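Local coordinates for protein putative beta-glucosidase (Bifidobacterium adolescentis, PDB 5WAB) that hydrolyses beta-glucosidic linkages as a glycoside hydrolase family 3 beta-glucosidase, and may also release terminal arabinopyranosyl groups from ginsenosides, at residues Val89-Ala94 and Val143-Val148; Tyr297-Asp302 and Thr355-Thr360. One frame throughout, in Å; residues are numbered along the deposited sequence.

Contact 1. Residues Val89-Ala94 and Val143-Val148; sequences VGEAMA and VQSKGV
Val143 divides its two methyls between neighbouring turns of helix 83-99. CG1 of Val143 meets Ala94 CB at 3.7 Å, while Val143 CG2 lies against the backbone of Gly90, 3.1 Å from Gly90 O. The split follows from chi1 of 172°, which sets CG1 anti to the backbone N. Glycine permits this approach: the CA atoms of Gly90 and Val143 are only 4.5 Å apart, and a CB on Gly90 would fall 3.0 Å from Val143 N. One turn on, Ala94 points its methyl at the chain just after helix 129-144, with Ala94 CB 3.2 Å from Val143 O and 3.5 Å from Lys146 CB; it also touches Val148 CG2. The Lys146 chain bends at chi2 (-69°) and passes across the helix flank, Lys146 CE 3.8 Å from Glu91 CB. Cutting Val143 back to an alanine is likely to leave a gap between Gly90, Ala94 and Ile105 of strand 102-106. Van der Waals packing, with a CA-H...O contact from Val143 CA to Gly90 O at 3.4 Å, thus joins two helices of the barrel-like N-terminal domain; the charged Glu91 and Lys146 lie along one margin without pairing with each other, the lysine bonding to Glu95 instead.

Contact 2. Residues Tyr297-Asp302 and Thr355-Thr360; sequences YHFDVD and TPTKMT
Val301 meets Thr357 and Lys358 through two torsions. In Val301, chi1 of 167° places CG1 anti to the backbone N, facing the loop; the Lys358 chain has a bend at chi3 (67°) that lays CE beside the same valine. The side chains of Val301 and Thr357 pass antiparallel, flank against flank, and Val301 CG1 stands 3.8 Å from Thr357 CB. The same methyl meets the aliphatic part of the lysine, with Val301 CG1 3.7 Å from Lys358 CE, so a single branch serves both residues. Thr357 CG2 approaches Phe299 at the edge of the ring, near its plane, 4.4 Å from Phe299 CZ. The Phe299 ring also meets that of His304, the two planes almost parallel. Thr357 OG1 is hydrogen-bonded to Gln474, which would help to hold the rotation of the threonine that Val301 packs on.

Asp302 and Lys358, whose chains run roughly perpendicular, form a salt bridge, but OD1 and NZ are modelled too close together, so its detailed geometry is doubtful. The lysine side chain also touches Gln474. The two segments bury 179 Å² in all, a modest surface contact without a hydrogen bond between them. Asp300 is the N-cap of helix 301-313, its OD1 accepting from Ala303 N, and Val301 and Asp302 begin the first turn. The contact joins this capped helix start, whose helix packs on helix 83-99 of the barrel-like domain, to a loop of the alpha/beta domain that holds the mixed six-stranded sheet, consistent with the multidomain build of family 3 glycoside hydrolases.

Contacts 1 and 2 lie on the same side of the chain's centre, their own centres 16 Å apart and their nearest atoms about 6 Å apart, so they do not touch directly. Two helices bridge the interval. Helix 83-99 carries Glu95, which pairs with Lys146 of contact 1 and is touched by Tyr297 of segment 297-302, and Gln99, which accepts a hydrogen bond from Phe299 N. Helix 301-313, capped in contact 2, packs through Val307 and Ala311 on Val89 and through His304 on Ala92. Contact 1 is thus internal to the N-terminal domain, whereas contact 2 involves a loop of the alpha/beta domain. None of the residues described here is assigned to the active site, so no catalytic role is claimed for either contact.

Contact 1. Residues Val89-Ala94 and Val143-Val148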
loop_
_atom_site.group_PDB
_atom_site.type_symbol
_atom_site.label_atom_id
_atom_site.label_comp_id
_atom_site.label_asym_id
_atom_site.label_seq_id
_atom_site.Cartn_x
_atom_site.Cartn_y
_atom_site.Cartn_z
ATOM N N VAL A 89 -7.280 -4.100 -11.930
ATOM C CA VAL A 89 -8.098 -3.113 -11.225
ATOM C C VAL A 89 -7.875 -1.711 -11.787
ATOM O O VAL A 89 -8.816 -0.917 -11.913
ATOM C CB VAL A 89 -7.808 -3.162 -9.710
ATOM C CG1 VAL A 89 -8.594 -2.083 -8.982
ATOM C CG2 VAL A 89 -8.134 -4.530 -9.140
ATOM N N GLY A 90 -6.626 -1.372 -12.108
ATOM C CA GLY A 90 -6.346 -0.050 -12.645
ATOM C C GLY A 90 -7.005 0.192 -13.990
ATOM O O GLY A 90 -7.533 1.280 -14.250
ATOM N N GLU A 91 -6.975 -0.813 -14.869
ATOM C CA GLU A 91 -7.617 -0.675 -16.173
ATOM C C GLU A 91 -9.102 -0.374 -16.023
ATOM O O GLU A 91 -9.649 0.464 -16.750
ATOM C CB GLU A 91 -7.415 -1.941 -16.999
ATOM C CG GLU A 91 -5.971 -2.312 -17.239
ATOM C CD GLU A 91 -5.851 -3.648 -17.954
ATOM O OE1 GLU A 91 -5.293 -3.681 -19.067
ATOM O OE2 GLU A 91 -6.335 -4.663 -17.409
ATOM N N ALA A 92 -9.773 -1.053 -15.087
ATOM C CA ALA A 92 -11.195 -0.797 -14.877
ATOM C C ALA A 92 -11.424 0.614 -14.345
ATOM O O ALA A 92 -12.352 1.303 -14.782
ATOM C CB ALA A 92 -11.781 -1.836 -13.923
ATOM N N MET A 93 -10.579 1.059 -13.409
ATOM C CA MET A 93 -10.671 2.418 -12.882
ATOM C C MET A 93 -10.529 3.463 -13.987
ATOM O O MET A 93 -11.236 4.477 -13.989
ATOM C CB MET A 93 -9.606 2.625 -11.803
ATOM C CG MET A 93 -9.850 1.834 -10.525
ATOM S SD MET A 93 -8.426 1.797 -9.410
ATOM C CE MET A 93 -8.136 3.528 -9.116
ATOM N N ALA A 94 -9.614 3.239 -14.934
ATOM C CA ALA A 94 -9.436 4.198 -16.018
ATOM C C ALA A 94 -10.655 4.241 -16.930
ATOM O O ALA A 94 -11.076 5.320 -17.366
ATOM C CB ALA A 94 -8.185 3.855 -16.821
ATOM N N VAL A 143 -4.048 2.006 -15.034
ATOM C CA VAL A 143 -4.888 3.153 -15.378
ATOM C C VAL A 143 -4.352 3.846 -16.626
ATOM O O VAL A 143 -5.093 4.106 -17.583
ATOM C CB VAL A 143 -4.979 4.132 -14.196
ATOM C CG1 VAL A 143 -5.687 5.418 -14.615
ATOM C CG2 VAL A 143 -5.679 3.497 -13.012
ATOM N N GLN A 144 -3.050 4.131 -16.643
ATOM C CA GLN A 144 -2.480 4.894 -17.741
ATOM C C GLN A 144 -2.408 4.085 -19.033
ATOM O O GLN A 144 -2.291 4.674 -20.116
ATOM C CB GLN A 144 -1.101 5.422 -17.329
ATOM C CG GLN A 144 -1.159 6.360 -16.109
ATOM C CD GLN A 144 0.157 7.074 -15.817
ATOM O OE1 GLN A 144 0.217 7.972 -14.973
ATOM N NE2 GLN A 144 1.211 6.687 -16.524
ATOM N N SER A 145 -2.524 2.754 -18.955
ATOM C CA SER A 145 -2.605 1.959 -20.175
ATOM C C SER A 145 -3.870 2.261 -20.961
ATOM O O SER A 145 -3.954 1.904 -22.139
ATOM C CB SER A 145 -2.542 0.461 -19.859
ATOM O OG SER A 145 -3.730 0.006 -19.233
ATOM N N LYS A 146 -4.854 2.902 -20.335
ATOM C CA LYS A 146 -6.079 3.313 -21.001
ATOM C C LYS A 146 -6.069 4.784 -21.384
ATOM O O LYS A 146 -7.071 5.282 -21.907
ATOM C CB LYS A 146 -7.282 3.032 -20.104
ATOM C CG LYS A 146 -7.440 1.580 -19.729
ATOM C CD LYS A 146 -7.833 0.741 -20.929
ATOM C CE LYS A 146 -8.090 -0.696 -20.520
ATOM N NZ LYS A 146 -8.708 -1.472 -21.633
ATOM N N GLY A 147 -4.963 5.486 -21.136
ATOM C CA GLY A 147 -4.842 6.885 -21.468
ATOM C C GLY A 147 -5.257 7.854 -20.385
ATOM O O GLY A 147 -5.389 9.048 -20.674
ATOM N N VAL A 148 -5.465 7.388 -19.152
ATOM C CA VAL A 148 -5.904 8.227 -18.037
ATOM C C VAL A 148 -4.765 8.355 -17.036
ATOM O O VAL A 148 -4.044 7.386 -16.781
ATOM C CB VAL A 148 -7.158 7.645 -17.358
ATOM C CG1 VAL A 148 -7.638 8.558 -16.249
ATOM C CG2 VAL A 148 -8.254 7.410 -18.378
#

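Contact 2. Residues Tyr297-Asp302 and Thr355-Thr360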
loop_
_atom_site.group_PDB
_atom_site.type_symbol
_atom_site.label_atom_id
_atom_site.label_comp_id
_atom_site.label_asym_id
_atom_site.label_seq_id
_atom_site.Cartn_x
_atom_site.Cartn_y
_atom_site.Cartn_z
ATOM N N TYR A 297 -18.907 6.922 -23.977
ATOM C CA TYR A 297 -18.429 5.623 -23.531
ATOM C C TYR A 297 -19.077 5.250 -22.204
ATOM O O TYR A 297 -19.105 6.055 -21.269
ATOM C CB TYR A 297 -16.910 5.597 -23.384
ATOM C CG TYR A 297 -16.436 4.304 -22.765
ATOM C CD1 TYR A 297 -16.335 3.148 -23.525
ATOM C CD2 TYR A 297 -16.105 4.235 -21.418
ATOM C CE1 TYR A 297 -15.916 1.957 -22.963
ATOM C CE2 TYR A 297 -15.682 3.050 -20.848
ATOM C CZ TYR A 297 -15.589 1.913 -21.626
ATOM O OH TYR A 297 -15.169 0.729 -21.061
ATOM N N HIS A 298 -19.585 4.025 -22.129
ATOM C CA HIS A 298 -20.180 3.487 -20.913
ATOM C C HIS A 298 -19.446 2.210 -20.535
ATOM O O HIS A 298 -19.360 1.280 -21.345
ATOM C CB HIS A 298 -21.672 3.218 -21.114
ATOM C CG HIS A 298 -22.485 4.459 -21.305
ATOM N ND1 HIS A 298 -22.308 5.304 -22.380
ATOM C CD2 HIS A 298 -23.491 4.989 -20.570
ATOM C CE1 HIS A 298 -23.162 6.307 -22.291
ATOM N NE2 HIS A 298 -23.893 6.138 -21.203
ATOM N N PHE A 299 -18.911 2.169 -19.319
ATOM C CA PHE A 299 -18.156 1.007 -18.881
ATOM C C PHE A 299 -19.095 -0.126 -18.487
ATOM O O PHE A 299 -20.237 0.097 -18.074
ATOM C CB PHE A 299 -17.224 1.359 -17.716
ATOM C CG PHE A 299 -17.930 1.703 -16.421
ATOM C CD1 PHE A 299 -18.269 0.714 -15.510
ATOM C CD2 PHE A 299 -18.204 3.023 -16.094
ATOM C CE1 PHE A 299 -18.897 1.032 -14.315
ATOM C CE2 PHE A 299 -18.833 3.347 -14.905
ATOM C CZ PHE A 299 -19.179 2.348 -14.013
ATOM N N ASP A 300 -18.605 -1.356 -18.636
ATOM C CA ASP A 300 -19.376 -2.544 -18.283
ATOM C C ASP A 300 -19.446 -2.658 -16.764
ATOM O O ASP A 300 -18.444 -2.963 -16.110
ATOM C CB ASP A 300 -18.733 -3.778 -18.906
ATOM C CG ASP A 300 -19.643 -4.993 -18.885
ATOM O OD1 ASP A 300 -20.527 -5.076 -18.004
ATOM O OD2 ASP A 300 -19.460 -5.877 -19.750
ATOM N N VAL A 301 -20.631 -2.404 -16.202
ATOM C CA VAL A 301 -20.790 -2.429 -14.750
ATOM C C VAL A 301 -20.524 -3.829 -14.208
ATOM O O VAL A 301 -19.811 -4.004 -13.212
ATOM C CB VAL A 301 -22.188 -1.927 -14.351
ATOM C CG1 VAL A 301 -22.465 -2.249 -12.889
ATOM C CG2 VAL A 301 -22.312 -0.435 -14.613
ATOM N N ASP A 302 -21.110 -4.846 -14.847
ATOM C CA ASP A 302 -20.955 -6.210 -14.349
ATOM C C ASP A 302 -19.523 -6.699 -14.511
ATOM O O ASP A 302 -19.009 -7.420 -13.648
ATOM C CB ASP A 302 -21.920 -7.154 -15.066
ATOM C CG ASP A 302 -23.367 -6.922 -14.674
ATOM O OD1 ASP A 302 -23.611 -6.433 -13.551
ATOM O OD2 ASP A 302 -24.262 -7.224 -15.494
ATOM N N THR A 355 -20.099 5.657 -3.824
ATOM C CA THR A 355 -21.411 5.040 -3.986
ATOM C C THR A 355 -21.280 3.851 -4.925
ATOM O O THR A 355 -21.090 4.052 -6.132
ATOM C CB THR A 355 -22.424 6.037 -4.542
ATOM O OG1 THR A 355 -22.615 7.106 -3.607
ATOM C CG2 THR A 355 -23.755 5.348 -4.797
ATOM N N PRO A 356 -21.374 2.617 -4.441
ATOM C CA PRO A 356 -21.102 1.471 -5.315
ATOM C C PRO A 356 -22.185 1.284 -6.364
ATOM O O PRO A 356 -23.348 1.644 -6.169
ATOM C CB PRO A 356 -21.055 0.284 -4.346
ATOM C CG PRO A 356 -21.837 0.714 -3.155
ATOM C CD PRO A 356 -21.837 2.219 -3.099
ATOM N N THR A 357 -21.778 0.729 -7.507
ATOM C CA THR A 357 -22.754 0.350 -8.522
ATOM C C THR A 357 -23.680 -0.739 -7.996
ATOM O O THR A 357 -24.892 -0.706 -8.232
ATOM C CB THR A 357 -22.048 -0.119 -9.792
ATOM O OG1 THR A 357 -21.186 -1.219 -9.482
ATOM C CG2 THR A 357 -21.216 1.007 -10.381
ATOM N N LYS A 358 -23.121 -1.718 -7.293
ATOM C CA LYS A 358 -23.907 -2.762 -6.658
ATOM C C LYS A 358 -23.160 -3.241 -5.423
ATOM O O LYS A 358 -21.935 -3.396 -5.452
ATOM C CB LYS A 358 -24.172 -3.926 -7.622
ATOM C CG LYS A 358 -22.921 -4.649 -8.104
ATOM C CD LYS A 358 -23.234 -5.586 -9.257
ATOM C CE LYS A 358 -23.647 -4.806 -10.488
ATOM N NZ LYS A 358 -24.180 -5.694 -11.554
ATOM N N MET A 359 -23.894 -3.456 -4.335
ATOM C CA MET A 359 -23.291 -4.024 -3.140
ATOM C C MET A 359 -24.292 -4.978 -2.508
ATOM O O MET A 359 -25.445 -4.606 -2.273
ATOM C CB MET A 359 -22.884 -2.925 -2.153
ATOM C CG MET A 359 -22.025 -3.414 -1.003
ATOM S SD MET A 359 -22.956 -3.863 0.464
ATOM C CE MET A 359 -23.779 -2.316 0.838
ATOM N N THR A 360 -23.844 -6.199 -2.222
ATOM C CA THR A 360 -24.668 -7.219 -1.582
ATOM C C THR A 360 -23.952 -7.719 -0.339
ATOM O O THR A 360 -22.820 -8.209 -0.423
ATOM C CB THR A 360 -24.966 -8.380 -2.539
ATOM O OG1 THR A 360 -25.687 -7.897 -3.680
ATOM C CG2 THR A 360 -25.793 -9.455 -1.842
#